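Local coordinates for protein pectate lyase/Amb allergen (Acidovorax citrulli, PDB 4HWV) that probably cleaves pectate by beta-elimination, as a calcium-binding polysaccharide lyase of family 1, at residues 72-77 against 160-165; 99-104 against 116-121; 177-182 against 201-206; 289-294 against 323-328. All blocks are in the same frame, centred on the assembly; numbering follows the deposited sequence.

Interaction 1: 72-77 against 160-165; sequences GTPDKA and TISVPD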
loop_
_atom_site.group_PDB
_atom_site.type_symbol
_atom_site.label_atom_id
_atom_site.label_comp_id
_atom_site.label_asym_id
_atom_site.label_seq_id
_atom_site.Cartn_x
_atom_site.Cartn_y
_atom_site.Cartn_z
ATOM N N GLY A 72 12.659 21.049 -24.160
ATOM C CA GLY A 72 14.076 20.818 -24.395
ATOM C C GLY A 72 14.321 19.699 -25.388
ATOM O O GLY A 72 13.393 19.227 -26.039
ATOM N N THR A 73 15.567 19.249 -25.487
ATOM C CA THR A 73 15.948 18.278 -26.512
ATOM C C THR A 73 16.363 16.957 -25.875
ATOM O O THR A 73 17.416 16.889 -25.249
ATOM C CB THR A 73 17.119 18.809 -27.350
ATOM O OG1 THR A 73 16.729 20.053 -27.940
ATOM C CG2 THR A 73 17.496 17.816 -28.459
ATOM N N PRO A 74 15.528 15.900 -25.989
ATOM C CA PRO A 74 15.965 14.591 -25.473
ATOM C C PRO A 74 17.268 14.204 -26.157
ATOM O O PRO A 74 17.437 14.422 -27.358
ATOM C CB PRO A 74 14.818 13.647 -25.876
ATOM C CG PRO A 74 13.622 14.569 -26.010
ATOM C CD PRO A 74 14.177 15.850 -26.560
ATOM N N ASP A 75 18.194 13.663 -25.375
ATOM C CA ASP A 75 19.561 13.412 -25.853
ATOM C C ASP A 75 19.686 12.003 -26.429
ATOM O O ASP A 75 19.492 11.021 -25.713
ATOM C CB ASP A 75 20.504 13.586 -24.652
ATOM C CG ASP A 75 21.972 13.460 -25.002
ATOM O OD1 ASP A 75 22.319 13.218 -26.176
ATOM O OD2 ASP A 75 22.781 13.556 -24.054
ATOM N N LYS A 76 20.003 11.901 -27.717
ATOM C CA LYS A 76 20.101 10.606 -28.367
ATOM C C LYS A 76 21.450 9.912 -28.203
ATOM O O LYS A 76 21.623 8.783 -28.676
ATOM C CB LYS A 76 19.762 10.716 -29.858
ATOM C CG LYS A 76 18.347 11.235 -30.130
ATOM C CD LYS A 76 18.030 11.210 -31.635
ATOM C CE LYS A 76 16.794 12.038 -31.945
ATOM N NZ LYS A 76 16.114 11.596 -33.210
ATOM N N ALA A 77 22.419 10.582 -27.584
ATOM C CA ALA A 77 23.741 9.972 -27.384
ATOM C C ALA A 77 23.703 8.914 -26.270
ATOM O O ALA A 77 22.918 9.023 -25.331
ATOM C CB ALA A 77 24.753 11.042 -27.056
ATOM N N THR A 160 4.559 11.804 -17.128
ATOM C CA THR A 160 5.110 11.105 -18.293
ATOM C C THR A 160 6.506 11.627 -18.609
ATOM O O THR A 160 6.686 12.841 -18.754
ATOM C CB THR A 160 4.228 11.298 -19.533
ATOM O OG1 THR A 160 2.883 10.943 -19.214
ATOM C CG2 THR A 160 4.690 10.407 -20.646
ATOM N N ILE A 161 7.475 10.715 -18.719
ATOM C CA ILE A 161 8.874 11.072 -18.878
ATOM C C ILE A 161 9.406 10.453 -20.168
ATOM O O ILE A 161 9.386 9.224 -20.330
ATOM C CB ILE A 161 9.719 10.551 -17.688
ATOM C CG1 ILE A 161 9.166 11.039 -16.342
ATOM C CG2 ILE A 161 11.184 10.936 -17.873
ATOM C CD1 ILE A 161 9.245 12.547 -16.124
ATOM N N SER A 162 9.857 11.287 -21.096
ATOM C CA SER A 162 10.345 10.819 -22.387
ATOM C C SER A 162 11.755 10.221 -22.278
ATOM O O SER A 162 12.687 10.878 -21.792
ATOM C CB SER A 162 10.357 11.993 -23.370
ATOM O OG SER A 162 10.748 11.559 -24.651
ATOM N N VAL A 163 11.910 8.986 -22.741
ATOM C CA VAL A 163 13.223 8.324 -22.730
ATOM C C VAL A 163 13.768 8.230 -24.150
ATOM O O VAL A 163 13.126 7.658 -25.025
ATOM C CB VAL A 163 13.135 6.911 -22.110
ATOM C CG1 VAL A 163 14.499 6.243 -22.096
ATOM C CG2 VAL A 163 12.564 7.000 -20.692
ATOM N N PRO A 164 14.948 8.812 -24.398
ATOM C CA PRO A 164 15.510 8.849 -25.757
ATOM C C PRO A 164 16.384 7.633 -26.081
ATOM O O PRO A 164 16.577 6.743 -25.254
ATOM C CB PRO A 164 16.377 10.114 -25.716
ATOM C CG PRO A 164 16.943 10.081 -24.308
ATOM C CD PRO A 164 15.780 9.576 -23.445
ATOM N N ASP A 165 16.920 7.610 -27.298
ATOM C CA ASP A 165 17.775 6.523 -27.774
ATOM C C ASP A 165 18.968 6.288 -26.873
ATOM O O ASP A 165 19.485 7.210 -26.230
ATOM C CB ASP A 165 18.342 6.850 -29.158
ATOM C CG ASP A 165 17.261 7.205 -30.159
ATOM O OD1 ASP A 165 16.650 8.287 -30.014
ATOM O OD2 ASP A 165 17.020 6.409 -31.086
#

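Interaction 2: 99-104 against 116-121; sequences TPDRYV and ASQASL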
loop_
_atom_site.group_PDB
_atom_site.type_symbol
_atom_site.label_atom_id
_atom_site.label_comp_id
_atom_site.label_asym_id
_atom_site.label_seq_id
_atom_site.Cartn_x
_atom_site.Cartn_y
_atom_site.Cartn_z
ATOM N N THR A 99 -1.054 17.291 -5.732
ATOM C CA THR A 99 -2.302 16.763 -5.208
ATOM C C THR A 99 -3.340 16.998 -6.287
ATOM O O THR A 99 -3.127 17.823 -7.183
ATOM C CB THR A 99 -2.759 17.534 -3.949
ATOM O OG1 THR A 99 -3.119 18.864 -4.344
ATOM C CG2 THR A 99 -1.663 17.558 -2.882
ATOM N N PRO A 100 -4.474 16.288 -6.222
ATOM C CA PRO A 100 -5.505 16.565 -7.232
ATOM C C PRO A 100 -5.986 18.025 -7.175
ATOM O O PRO A 100 -6.277 18.633 -8.215
ATOM C CB PRO A 100 -6.620 15.596 -6.840
ATOM C CG PRO A 100 -5.876 14.430 -6.263
ATOM C CD PRO A 100 -4.765 15.058 -5.463
ATOM N N ASP A 101 -6.052 18.598 -5.981
ATOM C CA ASP A 101 -6.419 20.013 -5.902
ATOM C C ASP A 101 -5.439 20.944 -6.581
ATOM O O ASP A 101 -5.839 21.949 -7.151
ATOM C CB ASP A 101 -6.701 20.440 -4.467
ATOM C CG ASP A 101 -8.085 20.053 -4.049
ATOM O OD1 ASP A 101 -8.999 20.825 -4.384
ATOM O OD2 ASP A 101 -8.262 18.969 -3.448
ATOM N N ARG A 102 -4.149 20.629 -6.506
ATOM C CA ARG A 102 -3.149 21.400 -7.234
ATOM C C ARG A 102 -3.383 21.305 -8.750
ATOM O O ARG A 102 -3.302 22.296 -9.469
ATOM C CB ARG A 102 -1.740 20.882 -6.885
ATOM C CG ARG A 102 -1.172 21.362 -5.528
ATOM C CD ARG A 102 -0.078 22.420 -5.772
ATOM N NE ARG A 102 -0.740 23.622 -6.266
ATOM C CZ ARG A 102 -1.300 24.547 -5.497
ATOM N NH1 ARG A 102 -1.249 24.452 -4.172
ATOM N NH2 ARG A 102 -1.910 25.569 -6.070
ATOM N N TYR A 103 -3.643 20.091 -9.234
ATOM C CA TYR A 103 -3.868 19.918 -10.665
ATOM C C TYR A 103 -5.095 20.695 -11.136
ATOM O O TYR A 103 -5.082 21.281 -12.224
ATOM C CB TYR A 103 -3.999 18.443 -11.037
ATOM C CG TYR A 103 -2.675 17.717 -11.131
ATOM C CD1 TYR A 103 -1.730 18.103 -12.072
ATOM C CD2 TYR A 103 -2.391 16.625 -10.328
ATOM C CE1 TYR A 103 -0.528 17.453 -12.182
ATOM C CE2 TYR A 103 -1.176 15.950 -10.439
ATOM C CZ TYR A 103 -0.260 16.370 -11.371
ATOM O OH TYR A 103 0.932 15.711 -11.507
ATOM N N VAL A 104 -6.146 20.714 -10.320
ATOM C CA VAL A 104 -7.339 21.493 -10.657
ATOM C C VAL A 104 -7.026 23.002 -10.640
ATOM O O VAL A 104 -7.349 23.724 -11.590
ATOM C CB VAL A 104 -8.509 21.153 -9.722
ATOM C CG1 VAL A 104 -9.669 22.147 -9.916
ATOM C CG2 VAL A 104 -8.944 19.703 -9.967
ATOM N N ALA A 116 -13.258 25.361 -7.989
ATOM C CA ALA A 116 -12.501 25.862 -6.847
ATOM C C ALA A 116 -11.872 24.736 -6.036
ATOM O O ALA A 116 -11.064 24.999 -5.152
ATOM C CB ALA A 116 -13.388 26.702 -5.949
ATOM N N SER A 117 -12.231 23.493 -6.352
ATOM C CA SER A 117 -11.689 22.335 -5.656
ATOM C C SER A 117 -11.887 21.082 -6.486
ATOM O O SER A 117 -12.800 21.006 -7.323
ATOM C CB SER A 117 -12.385 22.142 -4.306
ATOM O OG SER A 117 -13.753 21.785 -4.483
ATOM N N GLN A 118 -11.048 20.084 -6.220
ATOM C CA GLN A 118 -11.271 18.748 -6.729
ATOM C C GLN A 118 -12.618 18.199 -6.226
ATOM O O GLN A 118 -13.354 17.557 -6.977
ATOM C CB GLN A 118 -10.099 17.840 -6.337
ATOM C CG GLN A 118 -10.365 16.329 -6.384
ATOM C CD GLN A 118 -10.508 15.762 -7.778
ATOM O OE1 GLN A 118 -10.825 16.471 -8.738
ATOM N NE2 GLN A 118 -10.272 14.465 -7.899
ATOM N N ALA A 119 -12.967 18.481 -4.972
ATOM C CA ALA A 119 -14.219 17.979 -4.421
ATOM C C ALA A 119 -15.409 18.459 -5.261
ATOM O O ALA A 119 -16.343 17.702 -5.541
ATOM C CB ALA A 119 -14.371 18.439 -2.985
ATOM N N SER A 120 -15.383 19.731 -5.637
ATOM C CA SER A 120 -16.464 20.290 -6.440
ATOM C C SER A 120 -16.513 19.661 -7.837
ATOM O O SER A 120 -17.584 19.311 -8.328
ATOM C CB SER A 120 -16.314 21.807 -6.528
ATOM O OG SER A 120 -17.230 22.348 -7.458
ATOM N N LEU A 121 -15.352 19.510 -8.471
ATOM C CA LEU A 121 -15.286 18.891 -9.785
ATOM C C LEU A 121 -15.818 17.465 -9.725
ATOM O O LEU A 121 -16.652 17.073 -10.550
ATOM C CB LEU A 121 -13.844 18.928 -10.292
ATOM C CG LEU A 121 -13.615 18.171 -11.618
ATOM C CD1 LEU A 121 -14.548 18.651 -12.739
ATOM C CD2 LEU A 121 -12.170 18.328 -12.021
HETATM O O HOH W 1 -10.941 18.628 -2.924
#

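Interaction 3: 177-182 against 201-206; sequences KILHGN and TFEDAF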
loop_
_atom_site.group_PDB
_atom_site.type_symbol
_atom_site.label_atom_id
_atom_site.label_comp_id
_atom_site.label_asym_id
_atom_site.label_seq_id
_atom_site.Cartn_x
_atom_site.Cartn_y
_atom_site.Cartn_z
ATOM N N LYS A 177 14.079 3.311 -6.608
ATOM C CA LYS A 177 12.653 3.310 -6.930
ATOM C C LYS A 177 12.276 4.464 -7.840
ATOM O O LYS A 177 12.834 5.569 -7.731
ATOM C CB LYS A 177 11.795 3.429 -5.670
ATOM C CG LYS A 177 11.988 2.334 -4.635
ATOM C CD LYS A 177 10.863 2.372 -3.588
ATOM C CE LYS A 177 10.839 1.137 -2.724
ATOM N NZ LYS A 177 9.548 1.115 -1.967
ATOM N N ILE A 178 11.306 4.220 -8.722
ATOM C CA ILE A 178 10.669 5.301 -9.482
ATOM C C ILE A 178 9.169 5.151 -9.257
ATOM O O ILE A 178 8.595 4.080 -9.520
ATOM C CB ILE A 178 11.024 5.207 -10.976
ATOM C CG1 ILE A 178 12.536 5.413 -11.160
ATOM C CG2 ILE A 178 10.223 6.243 -11.770
ATOM C CD1 ILE A 178 13.004 5.307 -12.605
ATOM N N LEU A 179 8.556 6.196 -8.709
ATOM C CA LEU A 179 7.143 6.147 -8.309
ATOM C C LEU A 179 6.269 7.087 -9.106
ATOM O O LEU A 179 6.682 8.175 -9.471
ATOM C CB LEU A 179 6.972 6.584 -6.856
ATOM C CG LEU A 179 7.937 6.063 -5.797
ATOM C CD1 LEU A 179 7.615 6.728 -4.463
ATOM C CD2 LEU A 179 7.867 4.548 -5.674
ATOM N N HIS A 180 5.026 6.669 -9.321
ATOM C CA HIS A 180 3.945 7.589 -9.654
ATOM C C HIS A 180 4.004 8.185 -11.054
ATOM O O HIS A 180 3.399 9.235 -11.309
ATOM C CB HIS A 180 3.862 8.716 -8.611
ATOM C CG HIS A 180 3.747 8.220 -7.205
ATOM N ND1 HIS A 180 4.335 8.862 -6.138
ATOM C CD2 HIS A 180 3.144 7.116 -6.700
ATOM C CE1 HIS A 180 4.088 8.185 -5.028
ATOM N NE2 HIS A 180 3.363 7.119 -5.341
ATOM N N GLY A 181 4.695 7.524 -11.975
ATOM C CA GLY A 181 4.682 8.008 -13.343
ATOM C C GLY A 181 5.001 6.956 -14.367
ATOM O O GLY A 181 5.006 5.757 -14.088
ATOM N N ASN A 182 5.276 7.445 -15.568
ATOM C CA ASN A 182 5.187 6.637 -16.775
ATOM C C ASN A 182 6.393 6.943 -17.631
ATOM O O ASN A 182 6.467 8.032 -18.217
ATOM C CB ASN A 182 3.884 7.062 -17.483
ATOM C CG ASN A 182 3.463 6.163 -18.644
ATOM O OD1 ASN A 182 4.270 5.462 -19.325
ATOM N ND2 ASN A 182 2.172 6.223 -18.930
ATOM N N THR A 201 12.787 -0.582 -8.696
ATOM C CA THR A 201 11.425 -0.900 -8.258
ATOM C C THR A 201 10.491 0.228 -8.692
ATOM O O THR A 201 10.639 1.364 -8.240
ATOM C CB THR A 201 11.388 -1.108 -6.739
ATOM O OG1 THR A 201 12.135 -2.283 -6.444
ATOM C CG2 THR A 201 9.964 -1.317 -6.228
ATOM N N PHE A 202 9.551 -0.102 -9.584
ATOM C CA PHE A 202 8.590 0.837 -10.134
ATOM C C PHE A 202 7.274 0.638 -9.384
ATOM O O PHE A 202 6.810 -0.498 -9.267
ATOM C CB PHE A 202 8.354 0.524 -11.613
ATOM C CG PHE A 202 9.496 0.871 -12.521
ATOM C CD1 PHE A 202 9.555 2.142 -13.089
ATOM C CD2 PHE A 202 10.492 -0.055 -12.825
ATOM C CE1 PHE A 202 10.582 2.488 -13.938
ATOM C CE2 PHE A 202 11.533 0.294 -13.695
ATOM C CZ PHE A 202 11.576 1.551 -14.250
ATOM N N GLU A 203 6.663 1.716 -8.894
ATOM C CA GLU A 203 5.379 1.581 -8.187
ATOM C C GLU A 203 4.355 2.606 -8.614
ATOM O O GLU A 203 4.654 3.801 -8.684
ATOM C CB GLU A 203 5.536 1.782 -6.672
ATOM C CG GLU A 203 6.448 0.753 -5.994
ATOM C CD GLU A 203 6.656 0.994 -4.518
ATOM O OE1 GLU A 203 5.894 1.764 -3.904
ATOM O OE2 GLU A 203 7.593 0.377 -3.966
ATOM N N ASP A 204 3.139 2.121 -8.869
ATOM C CA ASP A 204 1.915 2.910 -8.706
ATOM C C ASP A 204 1.838 4.105 -9.651
ATOM O O ASP A 204 1.895 5.267 -9.222
ATOM C CB ASP A 204 1.779 3.341 -7.237
ATOM C CG ASP A 204 0.427 3.953 -6.917
ATOM O OD1 ASP A 204 -0.537 3.763 -7.684
ATOM O OD2 ASP A 204 0.340 4.634 -5.887
ATOM N N ALA A 205 1.710 3.810 -10.946
ATOM C CA ALA A 205 1.454 4.850 -11.941
ATOM C C ALA A 205 -0.023 5.209 -11.838
ATOM O O ALA A 205 -0.875 4.575 -12.458
ATOM C CB ALA A 205 1.813 4.353 -13.337
ATOM N N PHE A 206 -0.309 6.206 -11.011
ATOM C CA PHE A 206 -1.667 6.495 -10.539
ATOM C C PHE A 206 -2.224 7.712 -11.263
ATOM O O PHE A 206 -1.593 8.775 -11.329
ATOM C CB PHE A 206 -1.585 6.784 -9.038
ATOM C CG PHE A 206 -2.916 6.830 -8.329
ATOM C CD1 PHE A 206 -3.406 5.702 -7.669
ATOM C CD2 PHE A 206 -3.661 8.015 -8.295
ATOM C CE1 PHE A 206 -4.616 5.743 -6.982
ATOM C CE2 PHE A 206 -4.880 8.073 -7.605
ATOM C CZ PHE A 206 -5.362 6.931 -6.948
HETATM O O HOH W 2 7.148 3.642 -2.034
HETATM O O HOH W 3 2.231 5.045 -4.037
HETATM O O HOH W 4 0.897 9.179 -10.238
#

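Interaction 4: 289-294 against 323-328; sequences YVTLSN and KVTFHG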
loop_
_atom_site.group_PDB
_atom_site.type_symbol
_atom_site.label_atom_id
_atom_site.label_comp_id
_atom_site.label_asym_id
_atom_site.label_seq_id
_atom_site.Cartn_x
_atom_site.Cartn_y
_atom_site.Cartn_z
ATOM N N TYR A 289 10.893 -5.592 -30.738
ATOM C CA TYR A 289 12.129 -6.182 -30.208
ATOM C C TYR A 289 12.324 -5.851 -28.726
ATOM O O TYR A 289 13.336 -5.270 -28.321
ATOM C CB TYR A 289 13.348 -5.794 -31.062
ATOM C CG TYR A 289 13.241 -6.235 -32.509
ATOM C CD1 TYR A 289 13.274 -7.582 -32.857
ATOM C CD2 TYR A 289 13.133 -5.308 -33.534
ATOM C CE1 TYR A 289 13.189 -7.986 -34.177
ATOM C CE2 TYR A 289 13.042 -5.712 -34.861
ATOM C CZ TYR A 289 13.066 -7.054 -35.168
ATOM O OH TYR A 289 12.990 -7.461 -36.481
ATOM N N VAL A 290 11.361 -6.281 -27.920
ATOM C CA VAL A 290 11.361 -5.999 -26.495
ATOM C C VAL A 290 11.512 -7.308 -25.753
ATOM O O VAL A 290 10.825 -8.283 -26.056
ATOM C CB VAL A 290 10.019 -5.351 -26.085
ATOM C CG1 VAL A 290 10.008 -5.010 -24.595
ATOM C CG2 VAL A 290 9.743 -4.124 -26.962
ATOM N N THR A 291 12.396 -7.325 -24.764
ATOM C CA THR A 291 12.500 -8.468 -23.855
ATOM C C THR A 291 12.304 -8.013 -22.422
ATOM O O THR A 291 12.963 -7.061 -21.972
ATOM C CB THR A 291 13.857 -9.172 -23.993
ATOM O OG1 THR A 291 13.916 -9.768 -25.293
ATOM C CG2 THR A 291 14.032 -10.262 -22.923
ATOM N N LEU A 292 11.407 -8.698 -21.709
ATOM C CA LEU A 292 11.229 -8.498 -20.276
ATOM C C LEU A 292 11.703 -9.773 -19.584
ATOM O O LEU A 292 11.079 -10.827 -19.735
ATOM C CB LEU A 292 9.754 -8.223 -19.946
ATOM C CG LEU A 292 9.163 -7.013 -20.658
ATOM C CD1 LEU A 292 8.456 -7.419 -21.950
ATOM C CD2 LEU A 292 8.201 -6.281 -19.743
ATOM N N SER A 293 12.817 -9.683 -18.858
ATOM C CA SER A 293 13.456 -10.855 -18.272
ATOM C C SER A 293 13.688 -10.653 -16.778
ATOM O O SER A 293 14.062 -9.560 -16.331
ATOM C CB SER A 293 14.786 -11.134 -18.977
ATOM O OG SER A 293 15.615 -9.979 -18.978
ATOM N N ASN A 294 13.459 -11.712 -16.006
ATOM C CA ASN A 294 13.894 -11.748 -14.607
ATOM C C ASN A 294 13.293 -10.633 -13.753
ATOM O O ASN A 294 13.937 -10.166 -12.811
ATOM C CB ASN A 294 15.433 -11.688 -14.526
ATOM C CG ASN A 294 16.091 -12.696 -15.447
ATOM O OD1 ASN A 294 15.764 -13.887 -15.402
ATOM N ND2 ASN A 294 17.009 -12.223 -16.304
ATOM N N LYS A 323 7.115 -7.529 -31.415
ATOM C CA LYS A 323 7.864 -8.731 -31.079
ATOM C C LYS A 323 8.387 -8.607 -29.657
ATOM O O LYS A 323 9.213 -7.728 -29.365
ATOM C CB LYS A 323 9.021 -8.926 -32.056
ATOM C CG LYS A 323 8.536 -9.273 -33.467
ATOM C CD LYS A 323 9.699 -9.243 -34.460
ATOM C CE LYS A 323 9.347 -9.770 -35.860
ATOM N NZ LYS A 323 8.267 -8.960 -36.472
ATOM N N VAL A 324 7.887 -9.465 -28.762
ATOM C CA VAL A 324 8.177 -9.345 -27.336
ATOM C C VAL A 324 8.494 -10.726 -26.765
ATOM O O VAL A 324 7.812 -11.719 -27.079
ATOM C CB VAL A 324 6.972 -8.759 -26.550
ATOM C CG1 VAL A 324 7.346 -8.523 -25.095
ATOM C CG2 VAL A 324 6.500 -7.469 -27.187
ATOM N N THR A 325 9.545 -10.797 -25.946
ATOM C CA THR A 325 9.882 -12.008 -25.207
ATOM C C THR A 325 9.736 -11.752 -23.712
ATOM O O THR A 325 10.263 -10.759 -23.201
ATOM C CB THR A 325 11.339 -12.402 -25.461
ATOM O OG1 THR A 325 11.564 -12.564 -26.877
ATOM C CG2 THR A 325 11.683 -13.681 -24.709
ATOM N N PHE A 326 9.035 -12.642 -23.019
ATOM C CA PHE A 326 8.955 -12.622 -21.546
ATOM C C PHE A 326 9.597 -13.904 -21.025
ATOM O O PHE A 326 9.121 -14.996 -21.337
ATOM C CB PHE A 326 7.499 -12.688 -21.040
ATOM C CG PHE A 326 6.662 -11.459 -21.287
ATOM C CD1 PHE A 326 6.008 -11.272 -22.508
ATOM C CD2 PHE A 326 6.446 -10.548 -20.256
ATOM C CE1 PHE A 326 5.164 -10.181 -22.712
ATOM C CE2 PHE A 326 5.603 -9.447 -20.452
ATOM C CZ PHE A 326 4.957 -9.269 -21.688
ATOM N N HIS A 327 10.628 -13.796 -20.188
ATOM C CA HIS A 327 11.156 -14.998 -19.561
ATOM C C HIS A 327 11.722 -14.742 -18.178
ATOM O O HIS A 327 12.268 -13.669 -17.901
ATOM C CB HIS A 327 12.177 -15.743 -20.460
ATOM C CG HIS A 327 13.509 -15.078 -20.598
ATOM N ND1 HIS A 327 14.538 -15.280 -19.703
ATOM C CD2 HIS A 327 14.000 -14.263 -21.560
ATOM C CE1 HIS A 327 15.611 -14.617 -20.111
ATOM N NE2 HIS A 327 15.309 -13.985 -21.234
ATOM N N GLY A 328 11.583 -15.745 -17.316
ATOM C CA GLY A 328 12.149 -15.686 -15.982
ATOM C C GLY A 328 11.424 -14.744 -15.048
ATOM O O GLY A 328 11.941 -14.389 -13.993
HETATM O O HOH W 5 10.265 -6.944 -37.057
HETATM O O HOH W 6 14.465 -15.278 -13.419
#

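Interaction 1: 72-77 against 160-165
At one end of a parallel beta-helix, Pro74, Asp75 and Lys76 of a surface loop lie against Pro164 and Asp165, just past strand 160-163. The two proline rings meet through their CB atoms, 3.9 Å apart. Asp75 O lies against the Pro164 ring, 3.1 Å from Pro164 CG; its polar partner is Lys79 NZ. No hydrogen bond joins the two segments. Lys76 and Asp165 run side by side and point the same way. The aliphatic part of the lysine does the touching: Lys76 CG is 3.4 Å from Asp165 OD1. The extended lysine chain carries its amine past the carboxylate, and Lys76 NZ stays 4.6 Å from Asp165 OD1. These opposite charges are near but not paired. Asp165 OD2 accepts instead from the backbone N of Ala193. The loop holds its own shape through Asp75. Asp75 OD1 takes the N-H of Ala77 at 3.0 Å, met from above the carboxylate plane, while OD2 forms a salt bridge with Arg43. Ser162 and Pro74 touch the same neighbour, Tyr58, and Leu57 of helix 50-57 packs on Pro164. The bond from Ala77 N back to Asp75 OD1 is characteristic of an Asx turn, here in the loop leading into strand 79-83.

Interaction 2: 99-104 against 116-121
Asp101 of helix 100-105 reaches across to the start of helix 118-129 and is met there by the backbone N of Gln118. Gln118 N donates to Asp101 OD1 at 2.8 Å, nearly straight at 167°, and meets the carboxylate from above its plane. Along the glutamine, CB comes first: Gln118 CB lies 3.6 Å from Asp101 OD2. Next, Gln118 CG touches Pro100 CB at 3.8 Å. CG is anti to the backbone N (chi1 161°), and the bend at chi2 (71°) lays the amide between proline and valine. At its end, NE2 stays beside Pro100 CB, while Gln118 OE1 is 3.9 Å from Val104 CG2. Val104 CG2 also reaches Leu121 CD2 at 4.1 Å. Water 1 links the helices again, donating to Asp101 OD2 and accepting from Ala119 N. The aspartate binds two backbone N-H groups in the first turn of helix 118-129, one directly and one through water. Ser117 OG caps that helix, accepting from Ser120 N at 2.9 Å; Thr99 caps helix 100-105 likewise. Helix 143-159 packs on both segments through Tyr103 and Leu121, and the second subunit lies against them with its Val257 on Asp101 and its Trp122 on Ala119.

Interaction 3: 177-182 against 201-206
Lys177 and Glu203 reach out from one face of a parallel strand pair and slant across each other to a salt bridge. Both chains are extended beyond CG, which brings Lys177 NZ to 2.9 Å from Glu203 OE2, on the syn side and 29° out of the carboxylate plane. Leu179 lies alongside the same glutamate and points the same way. Its CD2 is 3.8 Å from Glu203 CB, so the acid's stem rests on leucine while its end meets lysine. On the other face, Ile178 lies beside Phe202, with Ile178 CD1 3.9 Å from Phe202 CE1. The strands are parallel within 14°. Their bonds run Ile178 N to Thr201 O, Glu203 N to Ile178 O and His180 N to Glu203 O.

Past the strands, the His180 ring stands at 81° to the Asp204 carboxylate. Asp204 O lies at the ring edge, 3.4 Å from His180 CD2, and Leu179 CB sits over one face. Water 3 sits 2.7 Å from both His180 NE2 and Asp204 OD2. Both groups have further partners: His180 ND1 bonds Asp88, and Asp204 bonds His277 and pairs with Arg249. Ala205 lies about 6 Å, side chain to side chain, from the calcium ligand Asp227. In the beta-helix, strand 177-179 lies between strands 86-88 and 201-203, and strand 243-245 follows on the far side of 201-203.

Interaction 4: 289-294 against 323-328
Leu292, Val324 and Phe326 form the tightly packed side of this parallel strand pair. Leu292 CD1 touches both partners. It lies 3.5 Å from Val324 CG1 and over one face of the Phe326 ring, 4.0 Å from the centroid and 18° off the normal, a CH-pi contact. On the other face, the His327 ring takes Ser293 CB over one of its sides. His327 CG sits between the backbone N and the carbonyl carbon (chi1 73°), which turns the ring back over the neighbouring strand. The polar ends here are tied further off: Ser293 OG to Asp240 and Trp238, His327 NE2 to Thr24. Five backbone hydrogen bonds join the strands, from Val290 N to Lys323 O through to Asn294 N to His327 O.

The two ends are wetter. Tyr289 and Lys323 lie side by side, with Tyr289 CE1 3.7 Å from Lys323 CD. Water 5 links Tyr289 OH at 2.8 Å to Lys323 NZ at 2.9 Å. At the opposite end, water 6 donates to Asn294 OD1 and Gly328 O; Asn294 ND2 bonds Asp240. Strand 290-293 is flanked by strand 237-240, and strand 324-327 by strand 345-356. Strand 281-283 meets the apolar face through Val281 on Leu292 and Val283 on Val324.

How the interactions relate
From the N terminus, interaction 1 opens first, at 72-77, and closes at 160-165 after a long excursion, about half of it helical. Interaction 2 is nested inside that loop. It joins two helices at the subunit interface, and its centre is about 31 Å from that of interaction 1. Interaction 3 follows in series and closes one turn of the beta-helix, through strands 182-185 and 192-198. It touches interaction 1 where Ile161 N lies 2.9 Å from Asn182 O, a probable hydrogen bond. Interaction 4 comes last and closes the loop from 289-294 to 323-328, bringing strand 290-293 beside strand 324-327. Interactions 2 and 4 lie on opposite sides of the chain's centre. No two loops cross.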